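Local coordinates for protein succinate dehydrogenase subunit A (Mycolicibacterium smegmatis MC2 51, PDB 6LUM) that probably serves as the FAD-carrying flavoprotein subunit of succinate dehydrogenase, which oxidises succinate to fumarate and passes the electrons on, at residues G15-V23 with L144-V152; P233-Q241 with L517-R528. All coordinates share one frame; numbering follows the deposited sequence.

Contact 1 of 2, residues G15-V23 with L144-V152; sequences GGAGMRAAV and LQTLYQNCV. With FAD (flavin-adenine dinucleotide), chain Y.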
loop_
_atom_site.group_PDB
_atom_site.type_symbol
_atom_site.label_atom_id
_atom_site.label_comp_id
_atom_site.label_asym_id
_atom_site.label_seq_id
_atom_site.Cartn_x
_atom_site.Cartn_y
_atom_site.Cartn_z
ATOM N N GLY D 15 14.295 -16.560 -22.993
ATOM C CA GLY D 15 13.265 -17.276 -23.705
ATOM C C GLY D 15 12.395 -18.036 -22.745
ATOM O O GLY D 15 12.196 -17.632 -21.600
ATOM N N GLY D 16 11.888 -19.168 -23.199
ATOM C CA GLY D 16 11.105 -20.011 -22.329
ATOM C C GLY D 16 11.883 -20.491 -21.129
ATOM O O GLY D 16 11.502 -20.215 -19.992
ATOM N N ALA D 17 12.987 -21.195 -21.367
ATOM C CA ALA D 17 13.754 -21.750 -20.261
ATOM C C ALA D 17 14.372 -20.658 -19.410
ATOM O O ALA D 17 14.400 -20.766 -18.183
ATOM C CB ALA D 17 14.828 -22.684 -20.792
ATOM N N GLY D 18 14.855 -19.590 -20.034
ATOM C CA GLY D 18 15.487 -18.530 -19.272
ATOM C C GLY D 18 14.515 -17.789 -18.379
ATOM O O GLY D 18 14.803 -17.534 -17.214
ATOM N N MET D 19 13.348 -17.442 -18.903
ATOM C CA MET D 19 12.390 -16.738 -18.073
ATOM C C MET D 19 11.706 -17.653 -17.073
ATOM O O MET D 19 11.287 -17.182 -16.017
ATOM C CB MET D 19 11.366 -16.021 -18.942
ATOM C CG MET D 19 11.793 -14.609 -19.263
ATOM S SD MET D 19 10.499 -13.580 -19.922
ATOM C CE MET D 19 10.082 -14.494 -21.380
ATOM N N ARG D 20 11.650 -18.956 -17.335
ATOM C CA ARG D 20 11.188 -19.891 -16.317
ATOM C C ARG D 20 12.172 -19.970 -15.153
ATOM O O ARG D 20 11.791 -19.834 -13.981
ATOM C CB ARG D 20 10.976 -21.253 -16.960
ATOM C CG ARG D 20 10.394 -22.264 -16.058
ATOM C CD ARG D 20 9.218 -21.700 -15.336
ATOM N NE ARG D 20 8.391 -22.748 -14.773
ATOM C CZ ARG D 20 7.597 -22.577 -13.732
ATOM N NH1 ARG D 20 6.867 -23.583 -13.286
ATOM N NH2 ARG D 20 7.552 -21.408 -13.123
ATOM N N ALA D 21 13.451 -20.177 -15.462
ATOM C CA ALA D 21 14.471 -20.164 -14.426
ATOM C C ALA D 21 14.511 -18.837 -13.693
ATOM O O ALA D 21 14.824 -18.805 -12.505
ATOM C CB ALA D 21 15.834 -20.468 -15.028
ATOM N N ALA D 22 14.206 -17.735 -14.367
ATOM C CA ALA D 22 14.191 -16.455 -13.673
ATOM C C ALA D 22 13.005 -16.333 -12.743
ATOM O O ALA D 22 13.158 -15.836 -11.628
ATOM C CB ALA D 22 14.184 -15.304 -14.672
ATOM N N VAL D 23 11.823 -16.773 -13.176
ATOM C CA VAL D 23 10.669 -16.811 -12.282
ATOM C C VAL D 23 11.017 -17.557 -11.008
ATOM O O VAL D 23 10.656 -17.135 -9.904
ATOM C CB VAL D 23 9.465 -17.453 -12.992
ATOM C CG1 VAL D 23 8.428 -17.838 -11.996
ATOM C CG2 VAL D 23 8.875 -16.504 -13.987
ATOM N N LEU D 144 5.234 -17.635 -23.478
ATOM C CA LEU D 144 6.203 -16.554 -23.352
ATOM C C LEU D 144 5.591 -15.329 -22.692
ATOM O O LEU D 144 6.217 -14.707 -21.830
ATOM C CB LEU D 144 6.745 -16.204 -24.730
ATOM C CG LEU D 144 8.111 -15.567 -24.913
ATOM C CD1 LEU D 144 9.157 -16.366 -24.235
ATOM C CD2 LEU D 144 8.382 -15.517 -26.373
ATOM N N GLN D 145 4.372 -14.959 -23.080
ATOM C CA GLN D 145 3.725 -13.818 -22.450
ATOM C C GLN D 145 3.481 -14.067 -20.975
ATOM O O GLN D 145 3.654 -13.166 -20.159
ATOM C CB GLN D 145 2.413 -13.499 -23.147
ATOM C CG GLN D 145 2.561 -12.996 -24.548
ATOM C CD GLN D 145 2.956 -11.548 -24.617
ATOM O OE1 GLN D 145 2.584 -10.752 -23.762
ATOM N NE2 GLN D 145 3.716 -11.192 -25.643
ATOM N N THR D 146 3.075 -15.279 -20.609
ATOM C CA THR D 146 2.811 -15.584 -19.208
ATOM C C THR D 146 4.081 -15.509 -18.377
ATOM O O THR D 146 4.094 -14.923 -17.287
ATOM C CB THR D 146 2.188 -16.961 -19.097
ATOM O OG1 THR D 146 0.952 -16.967 -19.810
ATOM C CG2 THR D 146 1.941 -17.293 -17.672
ATOM N N LEU D 147 5.166 -16.091 -18.882
ATOM C CA LEU D 147 6.425 -16.039 -18.154
ATOM C C LEU D 147 6.932 -14.611 -18.037
ATOM O O LEU D 147 7.463 -14.220 -16.994
ATOM C CB LEU D 147 7.448 -16.932 -18.836
ATOM C CG LEU D 147 7.031 -18.395 -18.834
ATOM C CD1 LEU D 147 7.944 -19.207 -19.693
ATOM C CD2 LEU D 147 7.033 -18.917 -17.435
ATOM N N TYR D 148 6.748 -13.803 -19.081
ATOM C CA TYR D 148 7.207 -12.422 -19.012
ATOM C C TYR D 148 6.362 -11.599 -18.058
ATOM O O TYR D 148 6.886 -10.754 -17.334
ATOM C CB TYR D 148 7.201 -11.791 -20.395
ATOM C CG TYR D 148 7.691 -10.376 -20.389
ATOM C CD1 TYR D 148 8.893 -10.048 -19.801
ATOM C CD2 TYR D 148 6.952 -9.367 -20.960
ATOM C CE1 TYR D 148 9.341 -8.767 -19.786
ATOM C CE2 TYR D 148 7.394 -8.081 -20.944
ATOM C CZ TYR D 148 8.587 -7.788 -20.356
ATOM O OH TYR D 148 9.031 -6.496 -20.345
ATOM N N GLN D 149 5.052 -11.825 -18.039
ATOM C CA GLN D 149 4.200 -11.117 -17.096
ATOM C C GLN D 149 4.536 -11.485 -15.665
ATOM O O GLN D 149 4.465 -10.640 -14.774
ATOM C CB GLN D 149 2.738 -11.418 -17.392
ATOM C CG GLN D 149 2.269 -10.875 -18.708
ATOM C CD GLN D 149 1.036 -11.564 -19.202
ATOM O OE1 GLN D 149 0.523 -12.470 -18.562
ATOM N NE2 GLN D 149 0.544 -11.137 -20.349
ATOM N N ASN D 150 4.937 -12.730 -15.422
ATOM C CA ASN D 150 5.355 -13.093 -14.073
ATOM C C ASN D 150 6.697 -12.476 -13.710
ATOM O O ASN D 150 6.906 -12.066 -12.565
ATOM C CB ASN D 150 5.413 -14.596 -13.939
ATOM C CG ASN D 150 4.112 -15.159 -13.529
ATOM O OD1 ASN D 150 3.864 -15.362 -12.349
ATOM N ND2 ASN D 150 3.244 -15.395 -14.494
ATOM N N CYS D 151 7.626 -12.414 -14.660
ATOM C CA CYS D 151 8.883 -11.728 -14.392
ATOM C C CYS D 151 8.667 -10.242 -14.152
ATOM O O CYS D 151 9.439 -9.615 -13.429
ATOM C CB CYS D 151 9.859 -11.949 -15.541
ATOM S SG CYS D 151 10.526 -13.607 -15.638
ATOM N N VAL D 152 7.631 -9.660 -14.752
ATOM C CA VAL D 152 7.274 -8.276 -14.458
ATOM C C VAL D 152 6.650 -8.164 -13.076
ATOM O O VAL D 152 6.907 -7.206 -12.341
ATOM C CB VAL D 152 6.338 -7.724 -15.547
ATOM C CG1 VAL D 152 5.746 -6.412 -15.121
ATOM C CG2 VAL D 152 7.095 -7.529 -16.823
HETATM P PA FAD Y . 14.785 -19.650 -27.256
HETATM O O1A FAD Y . 13.341 -19.364 -26.925
HETATM O O2A FAD Y . 15.134 -20.409 -28.514
HETATM O O5B FAD Y . 15.584 -18.253 -27.275
HETATM C C5B FAD Y . 16.854 -18.132 -26.638
HETATM C C4B FAD Y . 16.879 -16.867 -25.792
HETATM O O4B FAD Y . 18.174 -16.698 -25.208
HETATM C C3B FAD Y . 16.580 -15.635 -26.632
HETATM O O3B FAD Y . 15.340 -15.051 -26.211
HETATM C C2B FAD Y . 17.766 -14.698 -26.447
HETATM O O2B FAD Y . 17.391 -13.428 -25.898
HETATM C C1B FAD Y . 18.719 -15.406 -25.495
HETATM N N9A FAD Y . 20.052 -15.548 -26.133
HETATM C C8A FAD Y . 20.365 -16.407 -27.122
HETATM N N7A FAD Y . 21.668 -16.286 -27.481
HETATM C C5A FAD Y . 22.214 -15.328 -26.708
HETATM C C6A FAD Y . 23.549 -14.701 -26.566
HETATM N N6A FAD Y . 24.590 -15.085 -27.341
HETATM N N1A FAD Y . 23.692 -13.733 -25.633
HETATM C C2A FAD Y . 22.666 -13.341 -24.856
HETATM N N3A FAD Y . 21.429 -13.865 -24.931
HETATM C C4A FAD Y . 21.143 -14.845 -25.822
HETATM N N1 FAD Y . 8.577 -26.883 -29.758
HETATM C C2 FAD Y . 7.443 -27.489 -29.323
HETATM O O2 FAD Y . 7.501 -28.203 -28.298
HETATM N N3 FAD Y . 6.260 -27.355 -29.948
HETATM C C4 FAD Y . 6.116 -26.608 -31.050
HETATM O O4 FAD Y . 5.002 -26.503 -31.610
HETATM C C4X FAD Y . 7.306 -25.911 -31.592
HETATM N N5 FAD Y . 7.245 -25.140 -32.700
HETATM C C5X FAD Y . 8.350 -24.516 -33.171
HETATM C C6 FAD Y . 8.263 -23.727 -34.312
HETATM C C7 FAD Y . 9.394 -23.082 -34.802
HETATM C C7M FAD Y . 9.296 -22.229 -36.039
HETATM C C8 FAD Y . 10.699 -23.235 -34.107
HETATM C C8M FAD Y . 11.921 -22.536 -34.640
HETATM C C9 FAD Y . 10.791 -24.023 -32.966
HETATM C C9A FAD Y . 9.661 -24.667 -32.475
HETATM N N10 FAD Y . 9.746 -25.467 -31.318
HETATM C C10 FAD Y . 8.578 -26.101 -30.857
HETATM C "C1'" FAD Y . 11.020 -25.635 -30.614
HETATM C "C2'" FAD Y . 10.914 -25.029 -29.220
HETATM O "O2'" FAD Y . 10.261 -23.757 -29.300
HETATM C "C3'" FAD Y . 12.292 -24.854 -28.594
HETATM O "O3'" FAD Y . 12.725 -26.100 -28.035
HETATM C "C4'" FAD Y . 12.265 -23.789 -27.503
HETATM O "O4'" FAD Y . 11.523 -22.655 -27.966
HETATM C "C5'" FAD Y . 13.676 -23.355 -27.126
HETATM O "O5'" FAD Y . 13.626 -22.087 -26.474
HETATM P P FAD Y . 14.715 -21.697 -25.354
HETATM O O1P FAD Y . 13.977 -21.239 -24.118
HETATM O O2P FAD Y . 15.719 -22.820 -25.260
HETATM O O3P FAD Y . 15.446 -20.419 -26.005
#
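In the Rossmann-type FAD site, the helix after the glycine-rich turn packs through Met-19 against Leu-144, Leu-147, Tyr-148 and Cys-151 of helix 139-153. The two segments run roughly parallel, their axes 9.3 Å apart and crossing at 33°. Met-19 is a knob in the hole made by those four residues. A bend at the last torsion (chi3 -60°) brings its CE to Leu-144 CD1, 3.5 Å away, while the two side chains cross at about a right angle. Its SD lies at the edge of the Tyr-148 ring, 5.1 Å from the centroid, a Met-aromatic contact. With an alanine in its place, the hole would probably be left partly unfilled and the Tyr-148 ring edge would lose its sulfur. Leu-147 reaches with CD1 to Gly-16 O (3.7 Å) and with CD2 to the aliphatic CD of Arg-20, whose charged end pairs with Glu-24. Further along, Val-23 CG2 rests 3.7 Å from Cys-151 SG. At the helix start, Ala-17 N donates a hydrogen bond of 2.9 Å to FAD O1P. The helix contact is thus largely apolar, with no hydrogen bond across it. At the N-terminus the helix dipole probably helps to hold the phosphate.

Contact 2 of 2, residues P233-Q241 with L517-R528; sequences PLEDMEFHQ and LAEVTVVGALNR
Glu-238 OE2 accepts a hydrogen bond of 2.8 Å from Arg-528 NE, part of a salt bridge. The N-H...O angle is 170°. The carboxylate and guanidinium are nearly coplanar, and OE2 lies at the edge of the guanidinium. Glu-238 gets there with CG set between its backbone N and carbonyl carbon (chi1 73°), and the chain bends at chi2. Its CB meanwhile lies against the helix, 3.7 Å from Ala-525 CB and close to the backbone of Gly-524. Phe-239 puts CZ over one face of the guanidinium, 3.5 Å from Arg-528 NE. Asp-236 OD1 adds a long ion pair to Arg-528 NH2 at 3.7 Å, which makes a buried salt-bridge network. Arg-528 has further partners in Glu-530 and the carbonyls of Tyr-548 and Arg-550, and Asp-236 OD2 is hydrogen-bonded to His-551. Toward the start of the helix segment the contact turns apolar. Met-237 CB packs 4.0 Å from Val-520 CG1, and Leu-234 CD1 meets Leu-517 CD2 at 4.1 Å. Thr-521 OG1 bonds back to Leu-517 O and lies at the edge of the His-240 ring. The type I turn from Asp-236 to Phe-239 sits on helix 503-527. Strand 550-556 pairs with strand 234-235, strand 352-356 pairs with strand 240-243, and helix 223-229 covers Leu-234, Met-237, Leu-517 and Val-520.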
loop_
_atom_site.group_PDB
_atom_site.type_symbol
_atom_site.label_atom_id
_atom_site.label_comp_id
_atom_site.label_asym_id
_atom_site.label_seq_id
_atom_site.Cartn_x
_atom_site.Cartn_y
_atom_site.Cartn_z
ATOM N N PRO D 233 32.895 -29.765 -23.181
ATOM C CA PRO D 233 32.471 -30.593 -24.310
ATOM C C PRO D 233 31.083 -30.233 -24.826
ATOM O O PRO D 233 30.316 -29.511 -24.191
ATOM C CB PRO D 233 32.468 -31.994 -23.703
ATOM C CG PRO D 233 32.077 -31.766 -22.328
ATOM C CD PRO D 233 32.681 -30.468 -21.907
ATOM N N LEU D 234 30.772 -30.765 -26.005
ATOM C CA LEU D 234 29.442 -30.661 -26.588
ATOM C C LEU D 234 28.977 -32.051 -26.982
ATOM O O LEU D 234 29.750 -32.832 -27.533
ATOM C CB LEU D 234 29.422 -29.748 -27.809
ATOM C CG LEU D 234 29.347 -28.246 -27.574
ATOM C CD1 LEU D 234 29.020 -27.566 -28.859
ATOM C CD2 LEU D 234 28.319 -27.920 -26.545
ATOM N N GLU D 235 27.713 -32.348 -26.719
ATOM C CA GLU D 235 27.208 -33.711 -26.766
ATOM C C GLU D 235 26.168 -33.863 -27.864
ATOM O O GLU D 235 25.228 -33.073 -27.939
ATOM C CB GLU D 235 26.601 -34.093 -25.419
ATOM C CG GLU D 235 26.244 -35.547 -25.283
ATOM C CD GLU D 235 25.233 -35.798 -24.189
ATOM O OE1 GLU D 235 25.481 -35.411 -23.033
ATOM O OE2 GLU D 235 24.179 -36.388 -24.486
ATOM N N ASP D 236 26.346 -34.877 -28.711
ATOM C CA ASP D 236 25.317 -35.317 -29.654
ATOM C C ASP D 236 24.911 -34.219 -30.630
ATOM O O ASP D 236 23.730 -33.963 -30.841
ATOM C CB ASP D 236 24.088 -35.829 -28.905
ATOM C CG ASP D 236 24.030 -37.331 -28.835
ATOM O OD1 ASP D 236 24.806 -37.989 -29.555
ATOM O OD2 ASP D 236 23.197 -37.852 -28.063
ATOM N N MET D 237 25.897 -33.587 -31.256
ATOM C CA MET D 237 25.612 -32.436 -32.102
ATOM C C MET D 237 25.295 -32.798 -33.543
ATOM O O MET D 237 24.895 -31.919 -34.306
ATOM C CB MET D 237 26.780 -31.458 -32.072
ATOM C CG MET D 237 26.741 -30.511 -30.908
ATOM S SD MET D 237 25.461 -29.274 -31.051
ATOM C CE MET D 237 26.002 -28.416 -32.518
ATOM N N GLU D 238 25.449 -34.051 -33.938
ATOM C CA GLU D 238 25.111 -34.453 -35.291
ATOM C C GLU D 238 23.650 -34.824 -35.449
ATOM O O GLU D 238 23.252 -35.253 -36.533
ATOM C CB GLU D 238 25.976 -35.630 -35.722
ATOM C CG GLU D 238 25.613 -36.940 -35.073
ATOM C CD GLU D 238 26.315 -37.147 -33.757
ATOM O OE1 GLU D 238 26.765 -36.152 -33.159
ATOM O OE2 GLU D 238 26.430 -38.305 -33.320
ATOM N N PHE D 239 22.846 -34.674 -34.406
ATOM C CA PHE D 239 21.435 -35.044 -34.438
ATOM C C PHE D 239 20.621 -33.773 -34.603
ATOM O O PHE D 239 20.236 -33.130 -33.629
ATOM C CB PHE D 239 21.038 -35.807 -33.185
ATOM C CG PHE D 239 21.516 -37.215 -33.174
ATOM C CD1 PHE D 239 21.065 -38.114 -34.107
ATOM C CD2 PHE D 239 22.433 -37.635 -32.250
ATOM C CE1 PHE D 239 21.510 -39.395 -34.109
ATOM C CE2 PHE D 239 22.878 -38.919 -32.255
ATOM C CZ PHE D 239 22.415 -39.800 -33.186
ATOM N N HIS D 240 20.366 -33.415 -35.853
ATOM C CA HIS D 240 19.472 -32.323 -36.194
ATOM C C HIS D 240 18.164 -32.899 -36.699
ATOM O O HIS D 240 18.157 -33.850 -37.481
ATOM C CB HIS D 240 20.084 -31.417 -37.258
ATOM C CG HIS D 240 21.184 -30.549 -36.743
ATOM N ND1 HIS D 240 20.949 -29.334 -36.140
ATOM C CD2 HIS D 240 22.523 -30.726 -36.725
ATOM C CE1 HIS D 240 22.097 -28.801 -35.773
ATOM N NE2 HIS D 240 23.069 -29.626 -36.116
ATOM N N GLN D 241 17.060 -32.332 -36.241
ATOM C CA GLN D 241 15.750 -32.750 -36.701
ATOM C C GLN D 241 15.361 -31.908 -37.899
ATOM O O GLN D 241 15.468 -30.684 -37.857
ATOM C CB GLN D 241 14.709 -32.604 -35.599
ATOM C CG GLN D 241 13.475 -33.418 -35.846
ATOM C CD GLN D 241 12.251 -32.766 -35.292
ATOM O OE1 GLN D 241 12.333 -31.762 -34.597
ATOM N NE2 GLN D 241 11.097 -33.326 -35.602
ATOM N N LEU D 517 30.362 -24.413 -34.768
ATOM C CA LEU D 517 29.321 -25.420 -34.620
ATOM C C LEU D 517 29.156 -26.248 -35.880
ATOM O O LEU D 517 28.851 -27.442 -35.801
ATOM C CB LEU D 517 28.005 -24.756 -34.246
ATOM C CG LEU D 517 28.085 -23.954 -32.959
ATOM C CD1 LEU D 517 26.745 -23.366 -32.627
ATOM C CD2 LEU D 517 28.570 -24.836 -31.845
ATOM N N ALA D 518 29.363 -25.650 -37.049
ATOM C CA ALA D 518 29.285 -26.426 -38.273
ATOM C C ALA D 518 30.346 -27.511 -38.300
ATOM O O ALA D 518 30.064 -28.657 -38.669
ATOM C CB ALA D 518 29.424 -25.507 -39.475
ATOM N N GLU D 519 31.575 -27.180 -37.907
ATOM C CA GLU D 519 32.601 -28.219 -37.927
ATOM C C GLU D 519 32.324 -29.296 -36.890
ATOM O O GLU D 519 32.578 -30.477 -37.144
ATOM C CB GLU D 519 33.987 -27.634 -37.710
ATOM C CG GLU D 519 35.063 -28.495 -38.334
ATOM C CD GLU D 519 36.461 -28.110 -37.899
ATOM O OE1 GLU D 519 37.286 -29.019 -37.673
ATOM O OE2 GLU D 519 36.740 -26.900 -37.785
ATOM N N VAL D 520 31.811 -28.915 -35.718
ATOM C CA VAL D 520 31.448 -29.918 -34.713
ATOM C C VAL D 520 30.423 -30.889 -35.275
ATOM O O VAL D 520 30.562 -32.113 -35.151
ATOM C CB VAL D 520 30.913 -29.249 -33.441
ATOM C CG1 VAL D 520 30.547 -30.290 -32.438
ATOM C CG2 VAL D 520 31.932 -28.339 -32.883
ATOM N N THR D 521 29.366 -30.355 -35.886
ATOM C CA THR D 521 28.329 -31.201 -36.461
ATOM C C THR D 521 28.904 -32.137 -37.508
ATOM O O THR D 521 28.586 -33.329 -37.529
ATOM C CB THR D 521 27.230 -30.343 -37.072
ATOM O OG1 THR D 521 26.569 -29.611 -36.039
ATOM C CG2 THR D 521 26.228 -31.208 -37.778
ATOM N N VAL D 522 29.764 -31.621 -38.383
ATOM C CA VAL D 522 30.249 -32.451 -39.479
ATOM C C VAL D 522 31.162 -33.557 -38.967
ATOM O O VAL D 522 31.080 -34.697 -39.431
ATOM C CB VAL D 522 30.945 -31.590 -40.543
ATOM C CG1 VAL D 522 31.625 -32.473 -41.546
ATOM C CG2 VAL D 522 29.936 -30.712 -41.231
ATOM N N VAL D 523 32.034 -33.264 -37.997
ATOM C CA VAL D 523 32.927 -34.319 -37.512
ATOM C C VAL D 523 32.151 -35.361 -36.714
ATOM O O VAL D 523 32.435 -36.561 -36.802
ATOM C CB VAL D 523 34.097 -33.743 -36.697
ATOM C CG1 VAL D 523 35.034 -32.989 -37.592
ATOM C CG2 VAL D 523 33.608 -32.877 -35.580
ATOM N N GLY D 524 31.146 -34.939 -35.946
ATOM C CA GLY D 524 30.312 -35.918 -35.271
ATOM C C GLY D 524 29.573 -36.819 -36.243
ATOM O O GLY D 524 29.567 -38.048 -36.095
ATOM N N ALA D 525 28.939 -36.223 -37.255
ATOM C CA ALA D 525 28.191 -37.000 -38.233
ATOM C C ALA D 525 29.087 -37.868 -39.094
ATOM O O ALA D 525 28.617 -38.868 -39.637
ATOM C CB ALA D 525 27.374 -36.077 -39.125
ATOM N N LEU D 526 30.352 -37.501 -39.253
ATOM C CA LEU D 526 31.282 -38.359 -39.971
ATOM C C LEU D 526 31.780 -39.488 -39.090
ATOM O O LEU D 526 32.144 -40.552 -39.593
ATOM C CB LEU D 526 32.453 -37.532 -40.490
ATOM C CG LEU D 526 33.435 -38.200 -41.437
ATOM C CD1 LEU D 526 32.692 -38.928 -42.519
ATOM C CD2 LEU D 526 34.341 -37.151 -42.031
ATOM N N ASN D 527 31.805 -39.269 -37.778
ATOM C CA ASN D 527 32.187 -40.332 -36.858
ATOM C C ASN D 527 31.108 -41.401 -36.764
ATOM O O ASN D 527 31.395 -42.592 -36.902
ATOM C CB ASN D 527 32.475 -39.738 -35.482
ATOM C CG ASN D 527 32.827 -40.783 -34.462
ATOM O OD1 ASN D 527 33.251 -41.886 -34.798
ATOM N ND2 ASN D 527 32.651 -40.443 -33.197
ATOM N N ARG D 528 29.863 -40.999 -36.523
ATOM C CA ARG D 528 28.799 -41.972 -36.268
ATOM C C ARG D 528 28.414 -42.684 -37.560
ATOM O O ARG D 528 27.703 -42.133 -38.397
ATOM C CB ARG D 528 27.591 -41.287 -35.647
ATOM C CG ARG D 528 26.561 -42.258 -35.150
ATOM C CD ARG D 528 25.380 -41.570 -34.526
ATOM N NE ARG D 528 25.703 -41.022 -33.220
ATOM C CZ ARG D 528 25.736 -41.735 -32.104
ATOM N NH1 ARG D 528 25.473 -43.027 -32.140
ATOM N NH2 ARG D 528 26.035 -41.157 -30.956
#

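In the fold
Contact 1 and contact 2 lie on opposite sides of the chain's centre. Their centres are about 30 Å apart, and their nearest atoms are about 16 Å apart. They follow each other along the chain, with contact 1 closed before contact 2 begins. They share no helix or sheet. Contact 1 pairs two helices beside the parallel sheet that includes strands 9-12 and 157-160, within the FAD-binding region. Contact 2 joins that region to the C-terminal flavoprotein region, through helix 503-527. Of the two, only contact 1 touches FAD, through a backbone hydrogen bond to its phosphate. The Leu-517 side chain of contact 2 is about 10 Å from the cofactor, too far for direct contact.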